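PDB 3BWT: protein PUF4 from Saccharomyces cerevisiae, which binds single-stranded mRNA through a curved array of eight Pumilio repeats, the RNA-binding domain of a yeast transcript regulator. Local coordinates for residues A[14-19]-A[48-53]; A[63-68]-A[96-101]. One frame throughout, in Å; residues are numbered along the deposited sequence.

Contact 1 of 2, residues A[14-19]-A[48-53]; sequences SIHSLC and KDYTVE
H16 and Y50 meet ring against ring, and this one pair makes up essentially the whole contact. The nearest atoms are H16 CD2 and Y50 CD2, 3.8 Å apart. Seen from the tyrosine, the imidazole lies over one face of the phenol ring, with H16 NE2 4.0 Å above the plane and displaced toward the rim. The ring centroids are 4.6 Å apart and the planes meet at 41°, an oblique pairing in which the two side chains cross at about a right angle. H16 reaches across because its CG stands anti to the backbone N (chi1 170°), carrying the imidazole to the tyrosine. On the opposite face of the Y50 ring sits CB of the preceding D49, so the ring lies between a histidine and its own neighbour.

Beyond the rings the interface is loose. No hydrogen bond spans it, it buries just 94 Å² in all, and Y50 remains exposed; the carboxylate of E53 stays 5.9 Å from H16 (OE1 to NE2). The buried packing lies behind each segment: I15, L18 and C19 press on L28 of helix 22-34, while T51 packs on L79 and I82 of helix 73-83. The H16-Y50 pair is this protein's local bridge between short first helices of Pumilio repeats 1 and 2, whose side-by-side stacking is typical of the PUF superhelix.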
loop_
_atom_site.group_PDB
_atom_site.type_symbol
_atom_site.label_atom_id
_atom_site.label_comp_id
_atom_site.label_asym_id
_atom_site.label_seq_id
_atom_site.Cartn_x
_atom_site.Cartn_y
_atom_site.Cartn_z
ATOM N N SER A 14 40.184 -6.999 -10.750
ATOM C CA SER A 14 39.678 -5.882 -11.536
ATOM C C SER A 14 38.161 -5.940 -11.641
ATOM O O SER A 14 37.554 -5.228 -12.439
ATOM C CB SER A 14 40.303 -5.899 -12.930
ATOM O OG SER A 14 41.677 -6.243 -12.856
ATOM N N ILE A 15 37.557 -6.785 -10.816
ATOM C CA ILE A 15 36.112 -6.993 -10.836
ATOM C C ILE A 15 35.318 -5.711 -10.585
ATOM O O ILE A 15 34.306 -5.457 -11.246
ATOM C CB ILE A 15 35.682 -8.117 -9.854
ATOM C CG1 ILE A 15 35.992 -9.488 -10.474
ATOM C CG2 ILE A 15 34.200 -7.994 -9.512
ATOM C CD1 ILE A 15 35.959 -10.644 -9.512
ATOM N N HIS A 16 35.779 -4.894 -9.647
ATOM C CA HIS A 16 35.044 -3.676 -9.325
ATOM C C HIS A 16 34.938 -2.767 -10.534
ATOM O O HIS A 16 33.920 -2.108 -10.730
ATOM C CB HIS A 16 35.695 -2.926 -8.168
ATOM C CG HIS A 16 35.137 -1.557 -7.951
ATOM N ND1 HIS A 16 35.723 -0.423 -8.473
ATOM C CD2 HIS A 16 34.038 -1.137 -7.278
ATOM C CE1 HIS A 16 35.014 0.636 -8.126
ATOM N NE2 HIS A 16 33.987 0.230 -7.399
ATOM N N SER A 17 35.990 -2.725 -11.346
ATOM C CA SER A 17 35.993 -1.837 -12.498
ATOM C C SER A 17 34.880 -2.210 -13.479
ATOM O O SER A 17 34.428 -1.383 -14.264
ATOM C CB SER A 17 37.349 -1.854 -13.195
ATOM O OG SER A 17 37.442 -2.952 -14.080
ATOM N N LEU A 18 34.432 -3.459 -13.427
ATOM C CA LEU A 18 33.363 -3.919 -14.303
ATOM C C LEU A 18 31.995 -3.487 -13.796
ATOM O O LEU A 18 31.012 -3.532 -14.537
ATOM C CB LEU A 18 33.382 -5.441 -14.399
ATOM C CG LEU A 18 34.561 -6.133 -15.073
ATOM C CD1 LEU A 18 34.317 -7.638 -15.083
ATOM C CD2 LEU A 18 34.757 -5.604 -16.484
ATOM N N CYS A 19 31.934 -3.086 -12.528
ATOM C CA CYS A 19 30.657 -2.867 -11.849
ATOM C C CYS A 19 30.053 -1.501 -12.158
ATOM O O CYS A 19 28.960 -1.167 -11.697
ATOM C CB CYS A 19 30.806 -3.087 -10.350
ATOM S SG CYS A 19 31.265 -4.792 -9.928
ATOM N N LYS A 48 32.737 -5.867 -1.708
ATOM C CA LYS A 48 32.211 -5.650 -0.366
ATOM C C LYS A 48 32.445 -4.228 0.171
ATOM O O LYS A 48 31.592 -3.652 0.848
ATOM C CB LYS A 48 32.752 -6.695 0.610
ATOM C CG LYS A 48 34.243 -6.636 0.838
ATOM C CD LYS A 48 34.722 -7.840 1.641
ATOM C CE LYS A 48 36.229 -7.788 1.874
ATOM N NZ LYS A 48 36.638 -8.883 2.786
ATOM N N ASP A 49 33.594 -3.650 -0.133
ATOM C CA ASP A 49 33.910 -2.346 0.415
ATOM C C ASP A 49 33.095 -1.237 -0.230
ATOM O O ASP A 49 33.033 -0.113 0.270
ATOM C CB ASP A 49 35.396 -2.075 0.263
ATOM C CG ASP A 49 36.214 -2.823 1.279
ATOM O OD1 ASP A 49 35.848 -2.774 2.476
ATOM O OD2 ASP A 49 37.216 -3.456 0.882
ATOM N N TYR A 50 32.459 -1.567 -1.342
ATOM C CA TYR A 50 31.753 -0.576 -2.121
ATOM C C TYR A 50 30.268 -0.902 -2.257
ATOM O O TYR A 50 29.609 -0.420 -3.169
ATOM C CB TYR A 50 32.415 -0.473 -3.492
ATOM C CG TYR A 50 33.907 -0.309 -3.385
ATOM C CD1 TYR A 50 34.464 0.924 -3.075
ATOM C CD2 TYR A 50 34.760 -1.390 -3.564
ATOM C CE1 TYR A 50 35.835 1.079 -2.956
ATOM C CE2 TYR A 50 36.141 -1.243 -3.451
ATOM C CZ TYR A 50 36.672 -0.006 -3.146
ATOM O OH TYR A 50 38.037 0.154 -3.034
ATOM N N THR A 51 29.733 -1.704 -1.339
ATOM C CA THR A 51 28.361 -2.157 -1.494
ATOM C C THR A 51 27.389 -0.982 -1.576
ATOM O O THR A 51 26.505 -0.978 -2.427
ATOM C CB THR A 51 27.923 -3.242 -0.434
ATOM O OG1 THR A 51 27.384 -2.624 0.739
ATOM C CG2 THR A 51 29.080 -4.143 -0.043
ATOM N N VAL A 52 27.560 0.024 -0.723
ATOM C CA VAL A 52 26.641 1.159 -0.711
ATOM C C VAL A 52 26.629 1.848 -2.068
ATOM O O VAL A 52 25.576 2.196 -2.618
ATOM C CB VAL A 52 26.990 2.194 0.368
ATOM C CG1 VAL A 52 25.907 3.252 0.450
ATOM C CG2 VAL A 52 27.163 1.533 1.711
ATOM N N GLU A 53 27.790 2.008 -2.645
ATOM C CA GLU A 53 27.867 2.700 -3.878
ATOM C C GLU A 53 27.430 1.912 -5.054
ATOM O O GLU A 53 26.981 2.455 -6.003
ATOM C CB GLU A 53 29.212 3.348 -4.034
ATOM C CG GLU A 53 29.440 4.149 -5.214
ATOM C CD GLU A 53 30.761 4.750 -5.205
ATOM O OE1 GLU A 53 31.481 4.530 -4.264
ATOM O OE2 GLU A 53 31.109 5.427 -6.131
#

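Contact 2 of 2, residues A[63-68]-A[96-101]; sequences LIQKLL and GTRALQ
Q65 lies against the backbone of R98 and A99, and van der Waals contact carries the pairing. Q65 CG rests 3.8 Å from A99 CA; A99 CB is 4.4 Å from Q65 CG. With CG turned anti to its own carbonyl carbon (chi1 -72°) and the chain extended beyond it, the glutamine reaches past A99 to R98, where Q65 NE2 comes 3.9 Å from R98 CB. One turn later, L68 adds a methyl group, L68 CD1 lying 3.8 Å from A99 O. The small A99 side chain is in keeping with the close approach of the two backbones, Q65 CA and A99 CA being 5.4 Å apart.

The axes of the two segments run 9.0 Å apart and only 3° from parallel, the side-by-side packing of equivalent helices in successive Pumilio repeats, here 2 and 3. In PUF proteins such helices line the concave RNA-binding surface, and by family analogy N61, Q65, T97, R98 and Q101 probably occupy base-contacting positions.

No hydrogen bond crosses the contact; Q65 NE2 is instead satisfied within its own helix by N61 OD1. It also lies near the R98 guanidinium plane, at its edge, donor beside donor and without a bond between them, the amide and guanidinium planes being 31° apart. An alanine at Q65 is likely to leave N61 OD1 without this donor and to uncover the backbone of R98 and A99. In the other helix Q101 NE2 donates to T97 OG1 at 3.2 Å, the acceptor tilted out of the Q101 amide plane, while T97 OG1 also bonds to N132 O.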
loop_
_atom_site.group_PDB
_atom_site.type_symbol
_atom_site.label_atom_id
_atom_site.label_comp_id
_atom_site.label_asym_id
_atom_site.label_seq_id
_atom_site.Cartn_x
_atom_site.Cartn_y
_atom_site.Cartn_z
ATOM N N LEU A 63 23.436 -6.157 -9.746
ATOM C CA LEU A 63 24.523 -7.041 -9.401
ATOM C C LEU A 63 24.456 -7.428 -7.929
ATOM O O LEU A 63 24.446 -8.613 -7.594
ATOM C CB LEU A 63 25.840 -6.345 -9.688
ATOM C CG LEU A 63 27.131 -7.106 -9.424
ATOM C CD1 LEU A 63 27.186 -8.382 -10.246
ATOM C CD2 LEU A 63 28.301 -6.190 -9.756
ATOM N N ILE A 64 24.414 -6.434 -7.049
ATOM C CA ILE A 64 24.329 -6.717 -5.620
ATOM C C ILE A 64 23.099 -7.568 -5.288
ATOM O O ILE A 64 23.160 -8.450 -4.438
ATOM C CB ILE A 64 24.340 -5.424 -4.774
ATOM C CG1 ILE A 64 25.575 -4.581 -5.112
ATOM C CG2 ILE A 64 24.311 -5.753 -3.280
ATOM C CD1 ILE A 64 26.886 -5.257 -4.758
ATOM N N GLN A 65 21.986 -7.307 -5.968
ATOM C CA GLN A 65 20.779 -8.115 -5.810
ATOM C C GLN A 65 21.069 -9.563 -6.153
ATOM O O GLN A 65 20.636 -10.479 -5.453
ATOM C CB GLN A 65 19.668 -7.613 -6.724
ATOM C CG GLN A 65 19.062 -6.301 -6.297
ATOM C CD GLN A 65 17.779 -6.007 -7.017
ATOM O OE1 GLN A 65 16.804 -6.744 -6.894
ATOM N NE2 GLN A 65 17.761 -4.921 -7.771
ATOM N N LYS A 66 21.793 -9.762 -7.249
ATOM C CA LYS A 66 22.133 -11.094 -7.696
ATOM C C LYS A 66 23.130 -11.692 -6.706
ATOM O O LYS A 66 23.007 -12.851 -6.301
ATOM C CB LYS A 66 22.708 -11.037 -9.107
ATOM C CG LYS A 66 22.962 -12.392 -9.747
ATOM C CD LYS A 66 21.693 -13.232 -9.824
ATOM C CE LYS A 66 22.012 -14.676 -10.203
ATOM N NZ LYS A 66 21.013 -15.626 -9.639
ATOM N N LEU A 67 24.097 -10.878 -6.299
ATOM C CA LEU A 67 25.121 -11.284 -5.340
ATOM C C LEU A 67 24.495 -11.737 -4.038
ATOM O O LEU A 67 24.896 -12.746 -3.471
ATOM C CB LEU A 67 26.091 -10.132 -5.065
ATOM C CG LEU A 67 27.333 -10.513 -4.264
ATOM C CD1 LEU A 67 28.208 -11.456 -5.057
ATOM C CD2 LEU A 67 28.113 -9.287 -3.858
ATOM N N LEU A 68 23.507 -10.983 -3.570
ATOM C CA LEU A 68 22.816 -11.320 -2.330
ATOM C C LEU A 68 22.175 -12.723 -2.354
ATOM O O LEU A 68 22.210 -13.445 -1.358
ATOM C CB LEU A 68 21.788 -10.244 -1.977
ATOM C CG LEU A 68 22.372 -8.913 -1.487
ATOM C CD1 LEU A 68 21.392 -7.755 -1.693
ATOM C CD2 LEU A 68 22.800 -9.005 -0.038
ATOM N N GLY A 96 19.029 1.841 -4.832
ATOM C CA GLY A 96 19.214 1.482 -3.445
ATOM C C GLY A 96 17.998 0.814 -2.816
ATOM O O GLY A 96 18.126 -0.215 -2.151
ATOM N N THR A 97 16.817 1.386 -3.020
ATOM C CA THR A 97 15.609 0.800 -2.467
ATOM C C THR A 97 15.336 -0.594 -3.030
ATOM O O THR A 97 14.764 -1.434 -2.356
ATOM C CB THR A 97 14.361 1.692 -2.691
ATOM O OG1 THR A 97 13.241 1.137 -1.986
ATOM C CG2 THR A 97 14.007 1.791 -4.177
ATOM N N ARG A 98 15.732 -0.848 -4.270
ATOM C CA ARG A 98 15.496 -2.171 -4.838
ATOM C C ARG A 98 16.525 -3.182 -4.327
ATOM O O ARG A 98 16.194 -4.336 -4.027
ATOM C CB ARG A 98 15.418 -2.131 -6.373
ATOM C CG ARG A 98 13.991 -1.869 -6.871
ATOM C CD ARG A 98 13.839 -2.021 -8.375
ATOM N NE ARG A 98 14.106 -0.777 -9.099
ATOM C CZ ARG A 98 15.301 -0.430 -9.573
ATOM N NH1 ARG A 98 16.342 -1.236 -9.391
ATOM N NH2 ARG A 98 15.458 0.721 -10.227
ATOM N N ALA A 99 17.766 -2.734 -4.194
ATOM C CA ALA A 99 18.810 -3.586 -3.662
ATOM C C ALA A 99 18.515 -3.932 -2.205
ATOM O O ALA A 99 18.771 -5.042 -1.761
ATOM C CB ALA A 99 20.144 -2.899 -3.781
ATOM N N LEU A 100 17.976 -2.973 -1.462
ATOM C CA LEU A 100 17.769 -3.153 -0.029
ATOM C C LEU A 100 16.531 -3.997 0.252
ATOM O O LEU A 100 16.441 -4.654 1.288
ATOM C CB LEU A 100 17.667 -1.800 0.667
ATOM C CG LEU A 100 17.383 -1.743 2.167
ATOM C CD1 LEU A 100 18.262 -2.692 2.924
ATOM C CD2 LEU A 100 17.602 -0.332 2.648
ATOM N N GLN A 101 15.576 -3.977 -0.672
ATOM C CA GLN A 101 14.429 -4.863 -0.581
ATOM C C GLN A 101 14.875 -6.308 -0.790
ATOM O O GLN A 101 14.428 -7.212 -0.088
ATOM C CB GLN A 101 13.371 -4.483 -1.610
ATOM C CG GLN A 101 12.735 -3.132 -1.362
ATOM C CD GLN A 101 11.698 -2.762 -2.411
ATOM O OE1 GLN A 101 10.771 -3.517 -2.666
ATOM N NE2 GLN A 101 11.848 -1.587 -3.010
#

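Overall arrangement
From the N terminus, the chain passes through residues 14-19, then helices 22-34 and 37-47, before residues 48-53 return to close contact 1, with 28 residues between its segments. Helix 51-55 is followed directly by helix 60-70; residues 63-68 of that helix open contact 2, and 27 residues separate them from 96-101, where it closes. The two loops therefore stand in series, neither nested nor crossed. Contact 1 joins Pumilio repeats 1 and 2, contact 2 repeats 2 and 3, so repeat 2 takes part in both. Their centres are 13 Å apart, and the two contacts touch each other through C19 and L63.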